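Local coordinates for protein (soluble lytic transglycosylase SLT70) (Escherichia coli, PDB 1QSA) that cleaves the glycosidic bonds between N-acetylmuramic acid and N-acetylglucosamine in peptidoglycan, leaving a 1,6-anhydro bond in the N-acetylmuramic acid, at residues L202-T207 / Q216-A221; V220-V225 / R234-S239; Y35-Y40 / M392-D397. All coordinates share one frame; numbering follows the deposited sequence.

Interaction 1 (L202-T207 / Q216-A221)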
loop_
_atom_site.group_PDB
_atom_site.type_symbol
_atom_site.label_atom_id
_atom_site.label_comp_id
_atom_site.label_asym_id
_atom_site.label_seq_id
_atom_site.Cartn_x
_atom_site.Cartn_y
_atom_site.Cartn_z
ATOM N N LEU A 202 -25.690 -17.592 15.024
ATOM C CA LEU A 202 -27.133 -17.822 15.050
ATOM C C LEU A 202 -27.659 -17.786 16.489
ATOM O O LEU A 202 -28.745 -17.250 16.743
ATOM C CB LEU A 202 -27.498 -19.134 14.354
ATOM C CG LEU A 202 -29.001 -19.373 14.162
ATOM C CD1 LEU A 202 -29.655 -18.214 13.410
ATOM C CD2 LEU A 202 -29.207 -20.682 13.406
ATOM N N THR A 203 -26.873 -18.321 17.424
ATOM C CA THR A 203 -27.238 -18.305 18.845
ATOM C C THR A 203 -27.259 -16.840 19.304
ATOM O O THR A 203 -28.201 -16.408 19.970
ATOM C CB THR A 203 -26.226 -19.102 19.698
ATOM O OG1 THR A 203 -26.224 -20.469 19.273
ATOM C CG2 THR A 203 -26.594 -19.050 21.167
ATOM N N PHE A 204 -26.245 -16.076 18.893
ATOM C CA PHE A 204 -26.145 -14.651 19.226
ATOM C C PHE A 204 -27.399 -13.915 18.732
ATOM O O PHE A 204 -28.007 -13.146 19.469
ATOM C CB PHE A 204 -24.884 -14.046 18.574
ATOM C CG PHE A 204 -24.753 -12.546 18.737
ATOM C CD1 PHE A 204 -24.127 -12.004 19.865
ATOM C CD2 PHE A 204 -25.226 -11.676 17.748
ATOM C CE1 PHE A 204 -23.973 -10.617 20.004
ATOM C CE2 PHE A 204 -25.080 -10.284 17.877
ATOM C CZ PHE A 204 -24.449 -9.755 19.010
ATOM N N ALA A 205 -27.782 -14.182 17.484
ATOM C CA ALA A 205 -28.940 -13.555 16.852
ATOM C C ALA A 205 -30.279 -13.896 17.517
ATOM O O ALA A 205 -31.171 -13.061 17.588
ATOM C CB ALA A 205 -28.990 -13.934 15.379
ATOM N N ARG A 206 -30.409 -15.131 17.987
ATOM C CA ARG A 206 -31.646 -15.575 18.620
ATOM C C ARG A 206 -31.777 -15.194 20.093
ATOM O O ARG A 206 -32.889 -14.981 20.576
ATOM C CB ARG A 206 -31.791 -17.092 18.480
ATOM C CG ARG A 206 -31.987 -17.571 17.061
ATOM C CD ARG A 206 -31.931 -19.082 16.995
ATOM N NE ARG A 206 -32.431 -19.580 15.720
ATOM C CZ ARG A 206 -32.331 -20.844 15.318
ATOM N NH1 ARG A 206 -31.724 -21.741 16.084
ATOM N NH2 ARG A 206 -32.824 -21.205 14.137
ATOM N N THR A 207 -30.653 -15.108 20.802
ATOM C CA THR A 207 -30.678 -14.787 22.227
ATOM C C THR A 207 -30.556 -13.312 22.603
ATOM O O THR A 207 -30.641 -12.971 23.782
ATOM C CB THR A 207 -29.624 -15.590 23.009
ATOM O OG1 THR A 207 -28.308 -15.223 22.572
ATOM C CG2 THR A 207 -29.840 -17.083 22.808
ATOM N N GLN A 216 -25.705 -5.593 12.816
ATOM C CA GLN A 216 -24.394 -5.311 12.232
ATOM C C GLN A 216 -23.317 -6.240 12.788
ATOM O O GLN A 216 -22.436 -6.692 12.046
ATOM C CB GLN A 216 -24.004 -3.859 12.445
ATOM C CG GLN A 216 -24.836 -2.895 11.636
ATOM C CD GLN A 216 -24.185 -1.542 11.589
ATOM O OE1 GLN A 216 -23.027 -1.424 11.202
ATOM N NE2 GLN A 216 -24.900 -0.521 12.033
ATOM N N MET A 217 -23.382 -6.521 14.087
ATOM C CA MET A 217 -22.426 -7.417 14.725
ATOM C C MET A 217 -22.565 -8.817 14.117
ATOM O O MET A 217 -21.575 -9.452 13.749
ATOM C CB MET A 217 -22.682 -7.476 16.232
ATOM C CG MET A 217 -22.333 -6.181 16.994
ATOM S SD MET A 217 -20.544 -5.838 17.030
ATOM C CE MET A 217 -20.005 -7.021 18.254
ATOM N N ALA A 218 -23.806 -9.276 13.970
ATOM C CA ALA A 218 -24.041 -10.604 13.401
ATOM C C ALA A 218 -23.603 -10.691 11.933
ATOM O O ALA A 218 -23.113 -11.727 11.501
ATOM C CB ALA A 218 -25.525 -10.995 13.545
ATOM N N ALA A 219 -23.774 -9.613 11.173
ATOM C CA ALA A 219 -23.381 -9.619 9.762
ATOM C C ALA A 219 -21.868 -9.772 9.598
ATOM O O ALA A 219 -21.402 -10.425 8.663
ATOM C CB ALA A 219 -23.888 -8.383 9.046
ATOM N N VAL A 220 -21.096 -9.197 10.520
ATOM C CA VAL A 220 -19.641 -9.347 10.441
ATOM C C VAL A 220 -19.270 -10.805 10.767
ATOM O O VAL A 220 -18.491 -11.437 10.049
ATOM C CB VAL A 220 -18.902 -8.379 11.409
ATOM C CG1 VAL A 220 -17.387 -8.613 11.332
ATOM C CG2 VAL A 220 -19.215 -6.921 11.058
ATOM N N ALA A 221 -19.846 -11.348 11.837
ATOM C CA ALA A 221 -19.562 -12.726 12.221
ATOM C C ALA A 221 -19.979 -13.684 11.097
ATOM O O ALA A 221 -19.294 -14.656 10.805
ATOM C CB ALA A 221 -20.286 -13.077 13.511
#

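Interaction 2 (V220-V225 / R234-S239)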
loop_
_atom_site.group_PDB
_atom_site.type_symbol
_atom_site.label_atom_id
_atom_site.label_comp_id
_atom_site.label_asym_id
_atom_site.label_seq_id
_atom_site.Cartn_x
_atom_site.Cartn_y
_atom_site.Cartn_z
ATOM N N VAL A 220 -21.096 -9.197 10.520
ATOM C CA VAL A 220 -19.641 -9.347 10.441
ATOM C C VAL A 220 -19.270 -10.805 10.767
ATOM O O VAL A 220 -18.491 -11.437 10.049
ATOM C CB VAL A 220 -18.902 -8.379 11.409
ATOM C CG1 VAL A 220 -17.387 -8.613 11.332
ATOM C CG2 VAL A 220 -19.215 -6.921 11.058
ATOM N N ALA A 221 -19.846 -11.348 11.837
ATOM C CA ALA A 221 -19.562 -12.726 12.221
ATOM C C ALA A 221 -19.979 -13.684 11.097
ATOM O O ALA A 221 -19.294 -14.656 10.805
ATOM C CB ALA A 221 -20.286 -13.077 13.511
ATOM N N PHE A 222 -21.100 -13.370 10.453
ATOM C CA PHE A 222 -21.623 -14.192 9.362
ATOM C C PHE A 222 -20.598 -14.264 8.225
ATOM O O PHE A 222 -20.383 -15.330 7.640
ATOM C CB PHE A 222 -22.953 -13.620 8.866
ATOM C CG PHE A 222 -23.549 -14.378 7.698
ATOM C CD1 PHE A 222 -24.290 -15.538 7.905
ATOM C CD2 PHE A 222 -23.385 -13.908 6.400
ATOM C CE1 PHE A 222 -24.865 -16.223 6.822
ATOM C CE2 PHE A 222 -23.950 -14.580 5.317
ATOM C CZ PHE A 222 -24.690 -15.734 5.525
ATOM N N ALA A 223 -19.970 -13.133 7.918
ATOM C CA ALA A 223 -18.939 -13.093 6.884
ATOM C C ALA A 223 -17.758 -14.002 7.277
ATOM O O ALA A 223 -17.189 -14.692 6.432
ATOM C CB ALA A 223 -18.472 -11.663 6.668
ATOM N N SER A 224 -17.407 -14.035 8.563
ATOM C CA SER A 224 -16.308 -14.894 9.029
ATOM C C SER A 224 -16.686 -16.368 8.865
ATOM O O SER A 224 -15.847 -17.199 8.480
ATOM C CB SER A 224 -15.956 -14.592 10.493
ATOM O OG SER A 224 -15.551 -13.243 10.642
ATOM N N VAL A 225 -17.949 -16.685 9.154
ATOM C CA VAL A 225 -18.453 -18.053 9.010
ATOM C C VAL A 225 -18.403 -18.462 7.538
ATOM O O VAL A 225 -17.992 -19.577 7.228
ATOM C CB VAL A 225 -19.914 -18.190 9.516
ATOM C CG1 VAL A 225 -20.488 -19.567 9.140
ATOM C CG2 VAL A 225 -19.963 -18.000 11.035
ATOM N N ARG A 234 -24.520 -20.269 3.631
ATOM C CA ARG A 234 -25.630 -20.189 2.676
ATOM C C ARG A 234 -26.915 -20.746 3.284
ATOM O O ARG A 234 -27.972 -20.130 3.192
ATOM C CB ARG A 234 -25.282 -20.962 1.395
ATOM C CG ARG A 234 -26.286 -20.795 0.262
ATOM C CD ARG A 234 -25.895 -21.623 -0.958
ATOM N NE ARG A 234 -26.140 -23.043 -0.734
ATOM C CZ ARG A 234 -27.287 -23.651 -1.017
ATOM N NH1 ARG A 234 -28.286 -22.968 -1.559
ATOM N NH2 ARG A 234 -27.431 -24.945 -0.771
ATOM N N LEU A 235 -26.790 -21.886 3.962
ATOM C CA LEU A 235 -27.929 -22.563 4.583
ATOM C C LEU A 235 -28.494 -21.853 5.810
ATOM O O LEU A 235 -29.654 -22.060 6.179
ATOM C CB LEU A 235 -27.540 -23.992 4.953
ATOM C CG LEU A 235 -27.264 -24.920 3.771
ATOM C CD1 LEU A 235 -26.777 -26.257 4.288
ATOM C CD2 LEU A 235 -28.516 -25.079 2.919
ATOM N N MET A 236 -27.679 -21.000 6.425
ATOM C CA MET A 236 -28.079 -20.259 7.618
ATOM C C MET A 236 -28.901 -18.991 7.366
ATOM O O MET A 236 -29.570 -18.495 8.279
ATOM C CB MET A 236 -26.828 -19.872 8.410
ATOM C CG MET A 236 -27.110 -19.214 9.744
ATOM S SD MET A 236 -25.622 -18.497 10.468
ATOM C CE MET A 236 -24.563 -19.923 10.575
ATOM N N ILE A 237 -28.867 -18.467 6.143
ATOM C CA ILE A 237 -29.567 -17.227 5.855
ATOM C C ILE A 237 -31.032 -17.156 6.303
ATOM O O ILE A 237 -31.432 -16.182 6.945
ATOM C CB ILE A 237 -29.391 -16.782 4.381
ATOM C CG1 ILE A 237 -27.920 -16.452 4.113
ATOM C CG2 ILE A 237 -30.260 -15.562 4.083
ATOM C CD1 ILE A 237 -27.626 -15.998 2.682
ATOM N N PRO A 238 -31.850 -18.179 5.985
ATOM C CA PRO A 238 -33.248 -18.081 6.427
ATOM C C PRO A 238 -33.398 -17.949 7.944
ATOM O O PRO A 238 -34.148 -17.091 8.419
ATOM C CB PRO A 238 -33.875 -19.375 5.896
ATOM C CG PRO A 238 -33.102 -19.632 4.640
ATOM C CD PRO A 238 -31.666 -19.304 5.049
ATOM N N SER A 239 -32.668 -18.770 8.696
ATOM C CA SER A 239 -32.728 -18.738 10.156
ATOM C C SER A 239 -32.246 -17.407 10.723
ATOM O O SER A 239 -32.832 -16.886 11.676
ATOM C CB SER A 239 -31.901 -19.868 10.756
ATOM O OG SER A 239 -32.509 -21.125 10.520
#

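Interaction 3 (Y35-Y40 / M392-D397)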
loop_
_atom_site.group_PDB
_atom_site.type_symbol
_atom_site.label_atom_id
_atom_site.label_comp_id
_atom_site.label_asym_id
_atom_site.label_seq_id
_atom_site.Cartn_x
_atom_site.Cartn_y
_atom_site.Cartn_z
ATOM N N TYR A 35 28.274 22.409 7.480
ATOM C CA TYR A 35 27.917 21.275 6.621
ATOM C C TYR A 35 26.381 21.139 6.598
ATOM O O TYR A 35 25.743 21.246 7.647
ATOM C CB TYR A 35 28.553 20.000 7.168
ATOM C CG TYR A 35 28.327 18.790 6.289
ATOM C CD1 TYR A 35 28.773 18.776 4.957
ATOM C CD2 TYR A 35 27.658 17.664 6.774
ATOM C CE1 TYR A 35 28.555 17.670 4.133
ATOM C CE2 TYR A 35 27.433 16.553 5.965
ATOM C CZ TYR A 35 27.876 16.555 4.647
ATOM O OH TYR A 35 27.612 15.461 3.871
ATOM N N PRO A 36 25.768 20.915 5.409
ATOM C CA PRO A 36 24.302 20.792 5.339
ATOM C C PRO A 36 23.655 19.833 6.320
ATOM O O PRO A 36 22.548 20.109 6.788
ATOM C CB PRO A 36 24.044 20.378 3.889
ATOM C CG PRO A 36 25.159 21.104 3.140
ATOM C CD PRO A 36 26.368 20.916 4.059
ATOM N N LEU A 37 24.331 18.730 6.631
ATOM C CA LEU A 37 23.747 17.763 7.559
ATOM C C LEU A 37 24.022 18.007 9.052
ATOM O O LEU A 37 23.646 17.185 9.893
ATOM C CB LEU A 37 24.088 16.326 7.153
ATOM C CG LEU A 37 23.726 15.941 5.705
ATOM C CD1 LEU A 37 23.966 14.450 5.496
ATOM C CD2 LEU A 37 22.274 16.271 5.376
ATOM N N TYR A 38 24.598 19.157 9.397
ATOM C CA TYR A 38 24.850 19.471 10.809
ATOM C C TYR A 38 23.567 19.345 11.665
ATOM O O TYR A 38 23.623 18.816 12.768
ATOM C CB TYR A 38 25.481 20.859 10.954
ATOM C CG TYR A 38 25.820 21.198 12.379
ATOM C CD1 TYR A 38 26.921 20.617 13.019
ATOM C CD2 TYR A 38 25.017 22.068 13.100
ATOM C CE1 TYR A 38 27.206 20.902 14.363
ATOM C CE2 TYR A 38 25.285 22.361 14.436
ATOM C CZ TYR A 38 26.373 21.776 15.058
ATOM O OH TYR A 38 26.598 22.067 16.386
ATOM N N PRO A 39 22.389 19.776 11.152
ATOM C CA PRO A 39 21.167 19.644 11.972
ATOM C C PRO A 39 20.890 18.191 12.383
ATOM O O PRO A 39 20.300 17.950 13.439
ATOM C CB PRO A 39 20.071 20.191 11.051
ATOM C CG PRO A 39 20.790 21.245 10.267
ATOM C CD PRO A 39 22.108 20.554 9.929
ATOM N N TYR A 40 21.279 17.225 11.549
ATOM C CA TYR A 40 21.101 15.810 11.898
ATOM C C TYR A 40 22.001 15.427 13.077
ATOM O O TYR A 40 21.626 14.595 13.908
ATOM C CB TYR A 40 21.342 14.900 10.697
ATOM C CG TYR A 40 20.206 14.906 9.704
ATOM C CD1 TYR A 40 19.135 14.013 9.834
ATOM C CD2 TYR A 40 20.197 15.793 8.624
ATOM C CE1 TYR A 40 18.088 14.004 8.919
ATOM C CE2 TYR A 40 19.141 15.786 7.690
ATOM C CZ TYR A 40 18.093 14.888 7.855
ATOM O OH TYR A 40 17.038 14.881 6.974
ATOM N N MET A 392 21.773 11.931 -0.509
ATOM C CA MET A 392 21.891 11.046 -1.667
ATOM C C MET A 392 23.361 10.631 -1.858
ATOM O O MET A 392 23.649 9.483 -2.195
ATOM C CB MET A 392 21.318 11.725 -2.923
ATOM C CG MET A 392 19.802 11.925 -2.877
ATOM S SD MET A 392 18.904 10.366 -2.596
ATOM C CE MET A 392 19.110 9.576 -4.197
ATOM N N TYR A 393 24.287 11.551 -1.570
ATOM C CA TYR A 393 25.712 11.257 -1.682
ATOM C C TYR A 393 26.088 10.090 -0.758
ATOM O O TYR A 393 26.881 9.223 -1.131
ATOM C CB TYR A 393 26.553 12.478 -1.328
ATOM C CG TYR A 393 28.029 12.194 -1.416
ATOM C CD1 TYR A 393 28.655 12.081 -2.655
ATOM C CD2 TYR A 393 28.805 12.026 -0.263
ATOM C CE1 TYR A 393 30.015 11.813 -2.746
ATOM C CE2 TYR A 393 30.167 11.760 -0.346
ATOM C CZ TYR A 393 30.765 11.656 -1.594
ATOM O OH TYR A 393 32.116 11.416 -1.705
ATOM N N TRP A 394 25.481 10.047 0.427
ATOM C CA TRP A 394 25.748 8.971 1.388
ATOM C C TRP A 394 24.840 7.748 1.217
ATOM O O TRP A 394 24.872 6.828 2.047
ATOM C CB TRP A 394 25.618 9.499 2.827
ATOM C CG TRP A 394 26.600 10.587 3.167
ATOM C CD1 TRP A 394 26.302 11.869 3.514
ATOM C CD2 TRP A 394 28.029 10.475 3.207
ATOM N NE1 TRP A 394 27.458 12.569 3.769
ATOM C CE2 TRP A 394 28.533 11.741 3.589
ATOM C CE3 TRP A 394 28.934 9.430 2.958
ATOM C CZ2 TRP A 394 29.909 11.994 3.730
ATOM C CZ3 TRP A 394 30.312 9.686 3.103
ATOM C CH2 TRP A 394 30.777 10.957 3.484
ATOM N N ASN A 395 24.034 7.737 0.159
ATOM C CA ASN A 395 23.109 6.634 -0.116
ATOM C C ASN A 395 22.093 6.418 1.011
ATOM O O ASN A 395 21.740 5.283 1.349
ATOM C CB ASN A 395 23.892 5.349 -0.427
ATOM C CG ASN A 395 24.772 5.497 -1.655
ATOM O OD1 ASN A 395 24.295 5.866 -2.717
ATOM N ND2 ASN A 395 26.068 5.287 -1.492
ATOM N N LEU A 396 21.672 7.516 1.628
ATOM C CA LEU A 396 20.688 7.487 2.711
ATOM C C LEU A 396 19.349 7.806 2.052
ATOM O O LEU A 396 18.702 8.810 2.361
ATOM C CB LEU A 396 21.050 8.537 3.782
ATOM C CG LEU A 396 22.393 8.277 4.488
ATOM C CD1 LEU A 396 22.818 9.471 5.352
ATOM C CD2 LEU A 396 22.284 7.004 5.321
ATOM N N ASP A 397 18.929 6.929 1.145
ATOM C CA ASP A 397 17.701 7.146 0.399
ATOM C C ASP A 397 16.421 7.322 1.205
ATOM O O ASP A 397 15.580 8.129 0.823
ATOM C CB ASP A 397 17.515 6.061 -0.679
ATOM C CG ASP A 397 18.616 6.090 -1.744
ATOM O OD1 ASP A 397 19.755 5.732 -1.428
ATOM O OD2 ASP A 397 18.355 6.445 -2.919
#

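Interaction 1 (L202-T207 / Q216-A221)
The F204 ring meets M217 and A218 of the next helix on a slant, neither squarely over a face nor at an edge. Two ring atoms, CE2 and CZ, lie equally far from the M217 CB, at 4.0 Å, while CD2 faces the A218 CB at 4.3 Å. A chi1 of 174° directs the ring towards residues 216-221 by setting CG anti to the backbone N. The other flat group belongs to R206, whose guanidinium has the L202 CD2 over the centre of one face, 3.6 Å above the plane, a packing within the helix. T203 O takes two bonds from T207, from N and, at 2.9 Å, from OG1, which lies above the carbonyl plane (40° out of it). A218 suits its place because a methyl lets the phenyl ring come close to the backbone, and M217 offers its CB while its bent chain turns off to I161 and M165 of helix 154-166. Consecutive helices of the alpha-superhelix pack here, and F204 also touches A190, I191 and L194 of helix 185-196. With no hydrogen bond or charge joining the segments, dispersion and the exclusion of water hold this buried contact.

Interaction 2 (V220-V225 / R234-S239)
M236 sets its sulfur beside the edge of the F222 ring, not over its face: SD lies 5.4 Å from the ring centroid and 87° off the ring normal, close to the ring plane. In this Met-aromatic contact the nearest ring atom is CD1, 4.1 Å from SD, and phenylalanine and methionine point past one another from opposing helices. With chi1 at 178° the F222 ring leaves on the side away from the backbone N and spans to the other helix, although the axes of the two segments come no nearer than 11.1 Å. At the far end of the ring CZ meets the I237 CG1 at 3.6 Å, the isoleucine lying roughly perpendicular to the phenylalanine side chain. The M236 chain turns at chi3, and its CE comes to 4.3 Å from the V225 CG1. A flat phenylalanine, a flexible methionine and branched valine and isoleucine thus meet through apolar groups and one sulfur, with no hydrogen bond across. The 220-225 and 234-239 segments run nearly antiparallel, at 154°, as consecutive helices of the alpha-superhelix; helix 248-260 lies against the F222 ring through L254, I257 and V258, while V201 of helix 201-207 touches M236.

Interaction 3 (Y35-Y40 / M392-D397)
Y35 opens the first segment and reaches W394 with its hydroxyl: the indole NE1 gives its hydrogen to the Y35 OH at 2.9 Å, with an N-H...O angle of 159°. The oxygen sits at the indole edge, in the ring plane, where the N-H points. An extended first torsion (chi1 -176°) carries the phenol away from its backbone N and towards the tryptophan. The same hydroxyl also bonds E390 OE1, probably by donating to the carboxylate. P36 follows at a position of the type I turn from Y35 to Y38 that its constrained phi suits, and Y38 N closes the turn on Y35 O at 3.0 Å. L37, at the N-cap of helix 38-48, uses its backbone O to take Y40 N, while its CD1 packs at the indole edge, 4.0 Å from the W394 CD1. In the second segment, N395 with its positive phi is the C-prime residue of a Schellman motif that ends helix 383-393. W394, right where that helix stops, suits its place because an indole supplies both an in-plane N-H for Y35 and an apolar edge for L37. Over one indole face lies the Y393 CD2, 3.8 Å above the plane. Replacing W394 by an alanine would remove the indole and is likely to leave the Y35 hydroxyl without this N-H donor and open a gap beside L37 and Y393. Helix 3-18 closes in on the contact, its Y10 meeting the rings of Y35 and W394 and its R7 making a cation-pi contact with Y393. Thus the N-terminal helices are tied to the C-terminal end of helix 383-393 after some 350 residues, a closure in keeping with the ring-shaped alpha-superhelix.

In the fold
Interactions 1 and 2 are neighbours, their centres about 9 Å apart, and both use helix 212-228: one contact faces helix 201-207, the other helix 230-243, and V220 and A221 belong to both. They pack successive helices of the superhelix, and the chain closes each after only eight intervening residues. Interaction 3 lies about 56 and 57 Å from interactions 1 and 2, centre to centre, on the opposite side of the chain's centre, and encloses the other two along the sequence. All three are largely buried, though W394 and M236 keep some exposure. The first two are wholly apolar, each centred on a phenylalanine ring; interaction 3, joining distant parts of the chain, adds a directional hydrogen bond.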